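PDB 1U9C: Apc35852, which is of unknown function but belongs to the DJ-1/PfpI family, whose relatives include chaperones and cysteine-based enzymes. Local coordinates for residues 41-46 against 215-220; 97-102 against 163-168; 117-122 against 138-143; 134-139 against 178-183. One frame throughout, in Å; residues are numbered along the deposited sequence.

From the N terminus, the segment 41-46, where helix 28-40 gives way to strand 44-49, meets helix 209-221 in contact 1 and so closes a loop that holds the other three contacts. Next comes 97-102, just after strand 92-95. It pairs with 163-168, at the end of helix 157-163, in contact 2, and contact 3 (117-122 with 138-143) is nested within that loop, tying the end of helix 109-120 to the turn at 140-143. Contact 4 starts at 134-139, sharing Ala-138 and Thr-139 with contact 3, and ends at 178-183, the C-terminal end of helix 173-179 and the loop after it, so it crosses contact 2. Contacts 1 and 2 lie on opposite sides of the chain's centre.

Contact 1 (41-46 against 215-220); sequences KGYDVK and KVVAAL
Tyr-43, Lys-41, Val-217 and Leu-220 carry this contact, which has no hydrogen bond across it. The aromatic part comes first: Leu-220 sends its CD1 methyl obliquely against the far end of the Tyr-43 ring, 3.6 Å from CE2 of the tyrosine. The same ring end meets Val-217, where OH of Tyr-43 lies 3.7 Å from CG1 of the valine. Within the tyrosine's own segment, CB of Lys-41 lies over the centre of one face of the ring.

These residues join two elements of the Rossmann-like sandwich of the DJ-1/PfpI family. Gly-42, with positive phi, closes helix 28-40 in a Schellman motif and turns the chain into strand 44-49, while 215-220 belongs to the C-terminal helix 209-221 packed beside helix 28-40.

The aliphatic part belongs to Lys-41. Its chain, bent at chi2 (-64°) and chi3 (-66°), curls obliquely across the valine so that CE comes 3.8 Å from CG1 of Val-217. The charged part lies just past the segment, where NZ of Lys-41 forms a salt bridge with Glu-221 on the same helix 209-221.

Contact 2 (97-102 against 163-168); sequences GGHGTM and VGLDVH
The imidazole of His-99 and the CD1 methyl of Leu-165 make the tight part of this contact. The methyl sits over one face of the ring in a CH-pi contact, with CD1 of Leu-165 3.8 Å from the centroid of the His-99 ring and only 20° off the ring normal. It is displaced toward the rim, and its closest ring atom is CE1 of His-99, 3.6 Å from CD1 of Leu-165. The His-99 side chain leaves the backbone with CG anti to the carbonyl carbon (chi1 -80°), which carries the ring across to the leucine. On this buried side Gly-98 O takes both N and OG1 of Thr-101, the hydroxyl OG1 2.8 Å from that oxygen, which fastens the loop to the first turn of helix 101-104.

The histidine stands in what is probably the active-site region of a DJ-1/PfpI fold. Gly-98 N is hydrogen-bonded to the sulfinate of residue 129, a cysteine oxidised to 3-sulfinoalanine, and the ring of His-99 meets that of His-130 with the planes at about 45°. NE2 of His-99 is hydrogen-bonded to OE2 of Glu-160 in helix 157-163. With an alanine in place of His-99 the ring is gone, and the Leu-165 methyl and Glu-160 would probably both lose their partner.

On the loose side the packing thins out. CG2 of Val-163 approaches obliquely and stops 4.2 Å from CE1 of His-99, and both Val-163 and Leu-165 are partly exposed. Between them Gly-164, with positive phi, ends helix 157-163 at the surface.

Contact 3 (117-122 against 138-143); sequences QFAEDG and ATYKDG
Glu-120 and the backbone of Lys-141 share the one hydrogen bond across this contact. N of Lys-141 donates to OE1 of Glu-120 over 2.8 Å, and the bond is almost straight at 175°. The amide reaches the carboxylate from above its plane, 45° out of it. That same oxygen also lies at the edge of the Tyr-140 ring, in the ring plane, with OE1 of Glu-120 3.5 Å from CD1 of the tyrosine. One helix position earlier, CB of Ala-119 touches the ring obliquely, 3.7 Å from CE1 of Tyr-140. A water donates a weak bond to OE1 of Glu-120 and accepts from N of Asp-142.

The Glu-120 chain gets there by a bend at chi2 (-80°), which swings the carboxylate from the helix flank across to the loop. Behind the first shell stands the type I turn from Tyr-140 to Gly-143. Its first carbonyl, Tyr-140 O, is gripped from opposite faces by OG1 of Thr-139, at 3.0 Å from that oxygen, and by N of Gly-143. On the helix side, a Schellman motif ending at Gly-122 closes helix 109-120, Ala-119 rests on Ile-125 of strand 124-127, and Gln-116 NE2 bonds to Thr-139 O.

The Lys-141 side chain contributes CB and CG, while its ammonium end leads away from the carboxylate. Glu-120 therefore holds the main chain of the turn through a neutral N-H rather than through a salt bridge with this lysine, at a surface where the weakly bound water may ease the charge.

Contact 4 (134-139 against 178-183); sequences GLVNAT and RLRGAN
Where helix 173-179 ends in a Schellman motif, Arg-180 reaches, with a bent chain, to Val-136 and Asn-137, two residues in the type I turn from Leu-135 to Ala-138 that follows strand 124-127 in this DJ-1/PfpI fold. Gly-181, with positive phi, completes the helix end just past the arginine. The clearest bond runs from NH2 of Arg-180 to OD1 of Asn-137, 3.0 Å long with an N-H...O angle of 155°. It lies in the carbonyl plane of the amide and close to the guanidinium plane, and the two flat groups are nearly coplanar, 28° apart.

NE of Arg-180 adds two weak bonds. One goes to the backbone O of Val-136 at 2.9 Å and is poorly angled, and the other to OD1 of Asn-137 at 3.4 Å. The amide oxygen thus receives both NE and NH2 along one edge of the guanidinium. A bend at chi2 (-79°) in Arg-180 brings its CD to 3.1 Å from O of Val-136, while CG1 of Val-136 packs 3.8 Å from NH2 of the arginine. A glycine in place of Arg-180 would remove every donor of this bridge, probably leaving O of Val-136 and OD1 of Asn-137 without the partner that ties the turn to the helix end.

Asn-137 ND2 is bonded to Pro-106 O, which probably sets the flip of the amide, with OD1 toward the arginine. Across these segments the cation is met by two neutral carbonyl oxygens and no carboxylate, so the bonds are probably charge-assisted ones of an ion to dipoles and depend on how OD1 is directed.

Contact 1 (41-46 against 215-220)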
loop_
_atom_site.group_PDB
_atom_site.type_symbol
_atom_site.label_atom_id
_atom_site.label_comp_id
_atom_site.label_asym_id
_atom_site.label_seq_id
_atom_site.Cartn_x
_atom_site.Cartn_y
_atom_site.Cartn_z
ATOM N N LYS A 41 14.954 -10.586 5.127
ATOM C CA LYS A 41 14.972 -10.564 6.559
ATOM C C LYS A 41 14.466 -11.864 7.158
ATOM O O LYS A 41 14.506 -12.036 8.393
ATOM C CB LYS A 41 14.076 -9.440 7.106
ATOM C CG LYS A 41 14.638 -8.068 7.019
ATOM C CD LYS A 41 15.920 -7.870 7.867
ATOM C CE LYS A 41 15.733 -7.965 9.354
ATOM N NZ LYS A 41 17.040 -7.660 10.075
ATOM N N GLY A 42 13.948 -12.762 6.334
ATOM C CA GLY A 42 13.428 -14.027 6.813
ATOM C C GLY A 42 12.001 -14.008 7.305
ATOM O O GLY A 42 11.560 -14.913 7.985
ATOM N N TYR A 43 11.263 -12.967 6.941
ATOM C CA TYR A 43 9.897 -12.895 7.334
ATOM C C TYR A 43 9.017 -13.860 6.555
ATOM O O TYR A 43 9.329 -14.235 5.410
ATOM C CB TYR A 43 9.359 -11.477 7.158
ATOM C CG TYR A 43 10.060 -10.397 7.955
ATOM C CD1 TYR A 43 10.764 -10.656 9.143
ATOM C CD2 TYR A 43 9.972 -9.075 7.532
ATOM C CE1 TYR A 43 11.366 -9.613 9.871
ATOM C CE2 TYR A 43 10.558 -8.074 8.232
ATOM C CZ TYR A 43 11.254 -8.314 9.391
ATOM O OH TYR A 43 11.856 -7.301 10.110
ATOM N N ASP A 44 7.906 -14.223 7.148
ATOM C CA ASP A 44 6.853 -15.056 6.519
ATOM C C ASP A 44 5.881 -14.088 5.846
ATOM O O ASP A 44 5.082 -13.475 6.536
ATOM C CB ASP A 44 6.146 -15.869 7.590
ATOM C CG ASP A 44 4.991 -16.737 7.068
ATOM O OD1 ASP A 44 4.846 -16.893 5.839
ATOM O OD2 ASP A 44 4.199 -17.350 7.862
ATOM N N VAL A 45 5.898 -14.006 4.525
ATOM C CA VAL A 45 5.075 -13.037 3.794
ATOM C C VAL A 45 3.898 -13.725 3.121
ATOM O O VAL A 45 4.069 -14.678 2.376
ATOM C CB VAL A 45 5.908 -12.325 2.719
ATOM C CG1 VAL A 45 5.097 -11.300 2.069
ATOM C CG2 VAL A 45 7.179 -11.716 3.323
ATOM N N LYS A 46 2.701 -13.258 3.396
ATOM C CA LYS A 46 1.489 -13.709 2.716
ATOM C C LYS A 46 1.140 -12.687 1.672
ATOM O O LYS A 46 1.001 -11.479 1.948
ATOM C CB LYS A 46 0.284 -13.845 3.653
ATOM C CG LYS A 46 -0.957 -14.339 2.895
ATOM C CD LYS A 46 -2.097 -14.773 3.752
ATOM C CE LYS A 46 -3.243 -15.256 2.939
ATOM N NZ LYS A 46 -4.311 -15.856 3.820
ATOM N N LYS A 215 11.520 1.073 6.946
ATOM C CA LYS A 215 10.842 1.517 8.153
ATOM C C LYS A 215 10.027 0.413 8.823
ATOM O O LYS A 215 9.969 0.331 10.042
ATOM C CB LYS A 215 9.959 2.768 7.915
ATOM C CG LYS A 215 10.749 4.092 7.760
ATOM C CD LYS A 215 9.875 5.282 7.307
ATOM C CE LYS A 215 10.630 6.608 7.352
ATOM N NZ LYS A 215 11.712 6.710 6.306
ATOM N N VAL A 216 9.372 -0.418 7.995
ATOM C CA VAL A 216 8.633 -1.583 8.514
ATOM C C VAL A 216 9.585 -2.503 9.215
ATOM O O VAL A 216 9.319 -2.952 10.314
ATOM C CB VAL A 216 7.825 -2.259 7.405
ATOM C CG1 VAL A 216 7.199 -3.533 7.886
ATOM C CG2 VAL A 216 6.772 -1.277 6.873
ATOM N N VAL A 217 10.706 -2.801 8.587
ATOM C CA VAL A 217 11.702 -3.683 9.188
ATOM C C VAL A 217 12.169 -3.140 10.542
ATOM O O VAL A 217 12.229 -3.858 11.510
ATOM C CB VAL A 217 12.955 -3.885 8.230
ATOM C CG1 VAL A 217 14.106 -4.566 8.945
ATOM C CG2 VAL A 217 12.554 -4.654 6.989
ATOM N N ALA A 218 12.443 -1.831 10.597
ATOM C CA ALA A 218 12.894 -1.233 11.856
ATOM C C ALA A 218 11.842 -1.364 12.945
ATOM O O ALA A 218 12.151 -1.764 14.067
ATOM C CB ALA A 218 13.202 0.262 11.684
ATOM N N ALA A 219 10.577 -1.057 12.598
ATOM C CA ALA A 219 9.501 -1.222 13.571
ATOM C C ALA A 219 9.338 -2.677 14.037
ATOM O O ALA A 219 9.096 -2.930 15.226
ATOM C CB ALA A 219 8.209 -0.708 13.006
ATOM N N LEU A 220 9.486 -3.662 13.139
ATOM C CA LEU A 220 9.403 -5.059 13.534
ATOM C C LEU A 220 10.591 -5.486 14.398
ATOM O O LEU A 220 10.452 -6.239 15.367
ATOM C CB LEU A 220 9.283 -5.913 12.268
ATOM C CG LEU A 220 7.956 -5.805 11.548
ATOM C CD1 LEU A 220 8.046 -6.536 10.236
ATOM C CD2 LEU A 220 6.860 -6.414 12.385
#

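Contact 2 (97-102 against 163-168)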
loop_
_atom_site.group_PDB
_atom_site.type_symbol
_atom_site.label_atom_id
_atom_site.label_comp_id
_atom_site.label_asym_id
_atom_site.label_seq_id
_atom_site.Cartn_x
_atom_site.Cartn_y
_atom_site.Cartn_z
ATOM N N GLY A 97 1.018 0.345 -4.184
ATOM C CA GLY A 97 0.148 1.205 -5.012
ATOM C C GLY A 97 -0.098 0.775 -6.433
ATOM O O GLY A 97 -0.246 -0.411 -6.743
ATOM N N GLY A 98 -0.111 1.768 -7.307
ATOM C CA GLY A 98 -0.692 1.712 -8.624
ATOM C C GLY A 98 -2.046 2.420 -8.573
ATOM O O GLY A 98 -2.776 2.285 -7.610
ATOM N N HIS A 99 -2.453 3.008 -9.702
ATOM C CA HIS A 99 -3.770 3.659 -9.747
ATOM C C HIS A 99 -4.927 2.703 -9.574
ATOM O O HIS A 99 -5.969 3.172 -9.167
ATOM C CB HIS A 99 -3.957 4.464 -11.052
ATOM C CG HIS A 99 -3.299 5.812 -11.064
ATOM N ND1 HIS A 99 -2.138 6.040 -11.750
ATOM C CD2 HIS A 99 -3.671 7.004 -10.534
ATOM C CE1 HIS A 99 -1.785 7.313 -11.602
ATOM N NE2 HIS A 99 -2.718 7.930 -10.899
ATOM N N GLY A 100 -4.731 1.399 -9.819
ATOM C CA GLY A 100 -5.801 0.422 -9.598
ATOM C C GLY A 100 -6.344 0.514 -8.204
ATOM O O GLY A 100 -7.542 0.360 -8.002
ATOM N N THR A 101 -5.491 0.766 -7.206
ATOM C CA THR A 101 -5.937 0.823 -5.847
ATOM C C THR A 101 -7.024 1.857 -5.587
ATOM O O THR A 101 -7.831 1.691 -4.691
ATOM C CB THR A 101 -4.770 1.091 -4.846
ATOM O OG1 THR A 101 -4.180 2.390 -5.143
ATOM C CG2 THR A 101 -3.705 0.054 -4.915
ATOM N N MET A 102 -6.997 2.975 -6.311
ATOM C CA MET A 102 -7.960 4.039 -6.107
ATOM C C MET A 102 -9.355 3.553 -6.389
ATOM O O MET A 102 -10.336 4.189 -5.934
ATOM C CB MET A 102 -7.630 5.231 -7.018
ATOM C CG MET A 102 -6.272 5.893 -6.655
ATOM S SD MET A 102 -6.416 6.834 -5.112
ATOM C CE MET A 102 -7.345 8.310 -5.648
ATOM N N VAL A 163 0.744 13.677 -14.041
ATOM C CA VAL A 163 0.516 12.473 -14.846
ATOM C C VAL A 163 -0.745 12.640 -15.699
ATOM O O VAL A 163 -0.896 11.959 -16.708
ATOM C CB VAL A 163 0.509 11.137 -14.007
ATOM C CG1 VAL A 163 1.775 11.003 -13.187
ATOM C CG2 VAL A 163 -0.707 11.032 -13.117
ATOM N N GLY A 164 -1.650 13.536 -15.296
ATOM C CA GLY A 164 -2.863 13.828 -16.049
ATOM C C GLY A 164 -4.122 13.032 -15.675
ATOM O O GLY A 164 -5.168 13.214 -16.327
ATOM N N LEU A 165 -4.065 12.245 -14.597
ATOM C CA LEU A 165 -5.166 11.325 -14.267
ATOM C C LEU A 165 -6.011 11.811 -13.109
ATOM O O LEU A 165 -7.001 11.139 -12.762
ATOM C CB LEU A 165 -4.609 9.960 -13.908
ATOM C CG LEU A 165 -4.092 9.192 -15.126
ATOM C CD1 LEU A 165 -3.416 7.895 -14.708
ATOM C CD2 LEU A 165 -5.194 8.923 -16.148
ATOM N N ASP A 166 -5.648 12.935 -12.507
ATOM C CA ASP A 166 -6.520 13.580 -11.523
ATOM C C ASP A 166 -7.999 13.667 -11.949
ATOM O O ASP A 166 -8.874 13.380 -11.119
ATOM C CB ASP A 166 -6.016 14.994 -11.145
ATOM C CG ASP A 166 -6.038 15.974 -12.291
ATOM O OD1 ASP A 166 -5.600 15.632 -13.409
ATOM O OD2 ASP A 166 -6.472 17.145 -12.141
ATOM N N VAL A 167 -8.284 14.080 -13.195
ATOM C CA VAL A 167 -9.651 14.193 -13.666
ATOM C C VAL A 167 -10.400 12.864 -13.721
ATOM O O VAL A 167 -11.629 12.907 -13.690
ATOM C CB VAL A 167 -9.713 14.905 -15.020
ATOM C CG1 VAL A 167 -9.161 16.301 -14.903
ATOM C CG2 VAL A 167 -9.009 14.116 -16.119
ATOM N N HIS A 168 -9.685 11.735 -13.775
ATOM C CA HIS A 168 -10.340 10.416 -13.797
ATOM C C HIS A 168 -10.321 9.692 -12.457
ATOM O O HIS A 168 -10.663 8.508 -12.377
ATOM C CB HIS A 168 -9.706 9.517 -14.846
ATOM C CG HIS A 168 -10.016 9.880 -16.245
ATOM N ND1 HIS A 168 -11.311 9.904 -16.742
ATOM C CD2 HIS A 168 -9.230 10.376 -17.238
ATOM C CE1 HIS A 168 -11.280 10.272 -18.009
ATOM N NE2 HIS A 168 -10.032 10.605 -18.316
#

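Contact 3 (117-122 against 138-143)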
loop_
_atom_site.group_PDB
_atom_site.type_symbol
_atom_site.label_atom_id
_atom_site.label_comp_id
_atom_site.label_asym_id
_atom_site.label_seq_id
_atom_site.Cartn_x
_atom_site.Cartn_y
_atom_site.Cartn_z
ATOM N N GLN A 117 -8.668 -3.784 12.352
ATOM C CA GLN A 117 -8.105 -4.676 13.350
ATOM C C GLN A 117 -6.622 -4.459 13.560
ATOM O O GLN A 117 -6.110 -4.490 14.708
ATOM C CB GLN A 117 -8.384 -6.120 12.986
ATOM C CG GLN A 117 -9.812 -6.432 13.025
ATOM C CD GLN A 117 -10.391 -6.371 14.443
ATOM O OE1 GLN A 117 -9.852 -7.018 15.323
ATOM N NE2 GLN A 117 -11.400 -5.580 14.643
ATOM N N PHE A 118 -5.862 -4.290 12.473
ATOM C CA PHE A 118 -4.454 -3.951 12.629
ATOM C C PHE A 118 -4.261 -2.715 13.490
ATOM O O PHE A 118 -3.381 -2.687 14.360
ATOM C CB PHE A 118 -3.740 -3.769 11.268
ATOM C CG PHE A 118 -3.235 -5.076 10.659
ATOM C CD1 PHE A 118 -4.127 -5.944 10.072
ATOM C CD2 PHE A 118 -1.929 -5.370 10.606
ATOM C CE1 PHE A 118 -3.666 -7.110 9.442
ATOM C CE2 PHE A 118 -1.468 -6.563 10.008
ATOM C CZ PHE A 118 -2.362 -7.391 9.413
ATOM N N ALA A 119 -5.060 -1.685 13.251
ATOM C CA ALA A 119 -4.976 -0.415 13.994
ATOM C C ALA A 119 -5.345 -0.650 15.475
ATOM O O ALA A 119 -4.581 -0.309 16.413
ATOM C CB ALA A 119 -5.847 0.637 13.349
ATOM N N GLU A 120 -6.459 -1.333 15.669
ATOM C CA GLU A 120 -6.922 -1.640 17.030
ATOM C C GLU A 120 -5.890 -2.404 17.803
ATOM O O GLU A 120 -5.840 -2.298 19.040
ATOM C CB GLU A 120 -8.153 -2.555 16.979
ATOM C CG GLU A 120 -9.425 -1.897 16.502
ATOM C CD GLU A 120 -10.083 -1.100 17.570
ATOM O OE1 GLU A 120 -10.490 0.049 17.211
ATOM O OE2 GLU A 120 -10.229 -1.649 18.720
ATOM N N ASP A 121 -5.106 -3.220 17.110
ATOM C CA ASP A 121 -4.201 -4.136 17.760
ATOM C C ASP A 121 -2.744 -3.667 17.841
ATOM O O ASP A 121 -1.881 -4.424 18.270
ATOM C CB ASP A 121 -4.243 -5.515 17.085
ATOM C CG ASP A 121 -5.633 -6.151 17.171
ATOM O OD1 ASP A 121 -6.488 -5.713 17.995
ATOM O OD2 ASP A 121 -5.980 -7.090 16.415
ATOM N N GLY A 122 -2.478 -2.433 17.405
ATOM C CA GLY A 122 -1.162 -1.840 17.563
ATOM C C GLY A 122 -0.126 -2.399 16.604
ATOM O O GLY A 122 1.023 -2.268 16.864
ATOM N N ALA A 138 -11.102 3.844 6.355
ATOM C CA ALA A 138 -10.794 2.874 7.416
ATOM C C ALA A 138 -10.754 3.591 8.778
ATOM O O ALA A 138 -10.342 4.752 8.862
ATOM C CB ALA A 138 -9.478 2.194 7.181
ATOM N N THR A 139 -11.264 2.919 9.803
ATOM C CA THR A 139 -11.479 3.559 11.113
ATOM C C THR A 139 -11.206 2.583 12.208
ATOM O O THR A 139 -11.193 1.377 12.019
ATOM C CB THR A 139 -12.938 4.054 11.312
ATOM O OG1 THR A 139 -13.833 2.933 11.331
ATOM C CG2 THR A 139 -13.478 4.963 10.170
ATOM N N TYR A 140 -10.987 3.129 13.406
ATOM C CA TYR A 140 -11.014 2.340 14.636
ATOM C C TYR A 140 -12.460 1.915 14.869
ATOM O O TYR A 140 -13.378 2.417 14.220
ATOM C CB TYR A 140 -10.520 3.173 15.834
ATOM C CG TYR A 140 -9.042 3.413 15.801
ATOM C CD1 TYR A 140 -8.188 2.474 16.317
ATOM C CD2 TYR A 140 -8.501 4.576 15.244
ATOM C CE1 TYR A 140 -6.806 2.656 16.266
ATOM C CE2 TYR A 140 -7.137 4.772 15.191
ATOM C CZ TYR A 140 -6.299 3.813 15.691
ATOM O OH TYR A 140 -4.960 4.021 15.663
ATOM N N LYS A 141 -12.672 0.977 15.787
ATOM C CA LYS A 141 -14.032 0.491 16.105
ATOM C C LYS A 141 -14.995 1.620 16.437
ATOM O O LYS A 141 -16.185 1.563 16.084
ATOM C CB LYS A 141 -13.999 -0.462 17.303
ATOM C CG LYS A 141 -14.009 -1.953 16.953
ATOM C CD LYS A 141 -15.416 -2.575 17.166
ATOM C CE LYS A 141 -16.263 -2.462 15.898
ATOM N NZ LYS A 141 -17.342 -3.497 15.798
ATOM N N ASP A 142 -14.473 2.645 17.097
ATOM C CA ASP A 142 -15.296 3.781 17.524
ATOM C C ASP A 142 -15.586 4.817 16.413
ATOM O O ASP A 142 -16.220 5.838 16.676
ATOM C CB ASP A 142 -14.688 4.438 18.772
ATOM C CG ASP A 142 -13.436 5.268 18.487
ATOM O OD1 ASP A 142 -12.937 5.282 17.346
ATOM O OD2 ASP A 142 -12.863 5.930 19.379
ATOM N N GLY A 143 -15.092 4.563 15.195
ATOM C CA GLY A 143 -15.396 5.402 14.028
ATOM C C GLY A 143 -14.353 6.456 13.686
ATOM O O GLY A 143 -14.448 7.115 12.636
HETATM O O HOH W 1 -11.913 2.514 19.028
#

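Contact 4 (134-139 against 178-183)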
loop_
_atom_site.group_PDB
_atom_site.type_symbol
_atom_site.label_atom_id
_atom_site.label_comp_id
_atom_site.label_asym_id
_atom_site.label_seq_id
_atom_site.Cartn_x
_atom_site.Cartn_y
_atom_site.Cartn_z
ATOM N N GLY A 134 -6.325 2.715 0.658
ATOM C CA GLY A 134 -6.965 1.714 1.519
ATOM C C GLY A 134 -7.331 2.317 2.867
ATOM O O GLY A 134 -8.218 1.821 3.528
ATOM N N LEU A 135 -6.658 3.405 3.243
ATOM C CA LEU A 135 -6.895 4.041 4.554
ATOM C C LEU A 135 -8.003 5.092 4.547
ATOM O O LEU A 135 -8.423 5.555 5.629
ATOM C CB LEU A 135 -5.622 4.720 5.017
ATOM C CG LEU A 135 -4.519 3.778 5.457
ATOM C CD1 LEU A 135 -3.153 4.465 5.405
ATOM C CD2 LEU A 135 -4.852 3.294 6.903
ATOM N N VAL A 136 -8.476 5.518 3.373
ATOM C CA VAL A 136 -9.294 6.744 3.319
ATOM C C VAL A 136 -10.587 6.614 4.135
ATOM O O VAL A 136 -11.012 7.591 4.785
ATOM C CB VAL A 136 -9.540 7.162 1.836
ATOM C CG1 VAL A 136 -10.734 8.068 1.680
ATOM C CG2 VAL A 136 -8.252 7.821 1.325
ATOM N N ASN A 137 -11.210 5.435 4.109
ATOM C CA ASN A 137 -12.467 5.155 4.804
ATOM C C ASN A 137 -12.327 4.044 5.865
ATOM O O ASN A 137 -13.334 3.455 6.275
ATOM C CB ASN A 137 -13.530 4.769 3.789
ATOM C CG ASN A 137 -13.724 5.835 2.723
ATOM O OD1 ASN A 137 -13.899 7.011 3.044
ATOM N ND2 ASN A 137 -13.801 5.427 1.453
ATOM N N ALA A 138 -11.102 3.844 6.355
ATOM C CA ALA A 138 -10.794 2.874 7.416
ATOM C C ALA A 138 -10.754 3.591 8.778
ATOM O O ALA A 138 -10.342 4.752 8.862
ATOM C CB ALA A 138 -9.478 2.194 7.181
ATOM N N THR A 139 -11.264 2.919 9.803
ATOM C CA THR A 139 -11.479 3.559 11.113
ATOM C C THR A 139 -11.206 2.583 12.208
ATOM O O THR A 139 -11.193 1.377 12.019
ATOM C CB THR A 139 -12.938 4.054 11.312
ATOM O OG1 THR A 139 -13.833 2.933 11.331
ATOM C CG2 THR A 139 -13.478 4.963 10.170
ATOM N N ARG A 178 -5.971 14.470 3.934
ATOM C CA ARG A 178 -6.048 15.680 4.759
ATOM C C ARG A 178 -7.470 15.978 5.264
ATOM O O ARG A 178 -7.673 16.295 6.425
ATOM C CB ARG A 178 -5.463 16.876 4.027
ATOM C CG ARG A 178 -5.563 18.137 4.809
ATOM C CD ARG A 178 -5.073 19.372 4.075
ATOM N NE ARG A 178 -3.742 19.149 3.511
ATOM C CZ ARG A 178 -3.483 18.855 2.245
ATOM N NH1 ARG A 178 -2.232 18.686 1.874
ATOM N NH2 ARG A 178 -4.461 18.738 1.339
ATOM N N LEU A 179 -8.446 15.819 4.392
ATOM C CA LEU A 179 -9.837 15.992 4.750
ATOM C C LEU A 179 -10.263 15.040 5.860
ATOM O O LEU A 179 -11.079 15.422 6.706
ATOM C CB LEU A 179 -10.706 15.784 3.495
ATOM C CG LEU A 179 -12.174 16.127 3.496
ATOM C CD1 LEU A 179 -12.334 17.564 3.897
ATOM C CD2 LEU A 179 -12.769 15.888 2.097
ATOM N N ARG A 180 -9.711 13.819 5.851
ATOM C CA ARG A 180 -9.986 12.820 6.893
ATOM C C ARG A 180 -9.222 13.111 8.217
ATOM O O ARG A 180 -9.377 12.407 9.221
ATOM C CB ARG A 180 -9.670 11.391 6.372
ATOM C CG ARG A 180 -10.539 10.937 5.168
ATOM C CD ARG A 180 -11.952 10.454 5.538
ATOM N NE ARG A 180 -12.667 9.907 4.378
ATOM C CZ ARG A 180 -13.360 10.594 3.489
ATOM N NH1 ARG A 180 -13.543 11.909 3.606
ATOM N NH2 ARG A 180 -13.922 9.950 2.467
ATOM N N GLY A 181 -8.375 14.138 8.233
ATOM C CA GLY A 181 -7.721 14.581 9.470
ATOM C C GLY A 181 -6.234 14.310 9.556
ATOM O O GLY A 181 -5.638 14.525 10.595
ATOM N N ALA A 182 -5.637 13.799 8.480
ATOM C CA ALA A 182 -4.194 13.564 8.462
ATOM C C ALA A 182 -3.402 14.860 8.331
ATOM O O ALA A 182 -3.871 15.845 7.734
ATOM C CB ALA A 182 -3.836 12.620 7.327
ATOM N N ASN A 183 -2.223 14.855 8.946
ATOM C CA ASN A 183 -1.226 15.910 8.768
ATOM C C ASN A 183 -0.308 15.452 7.668
ATOM O O ASN A 183 0.557 14.593 7.885
ATOM C CB ASN A 183 -0.450 16.148 10.062
ATOM C CG ASN A 183 -1.330 16.687 11.134
ATOM O OD1 ASN A 183 -2.135 17.582 10.888
ATOM N ND2 ASN A 183 -1.213 16.135 12.337
#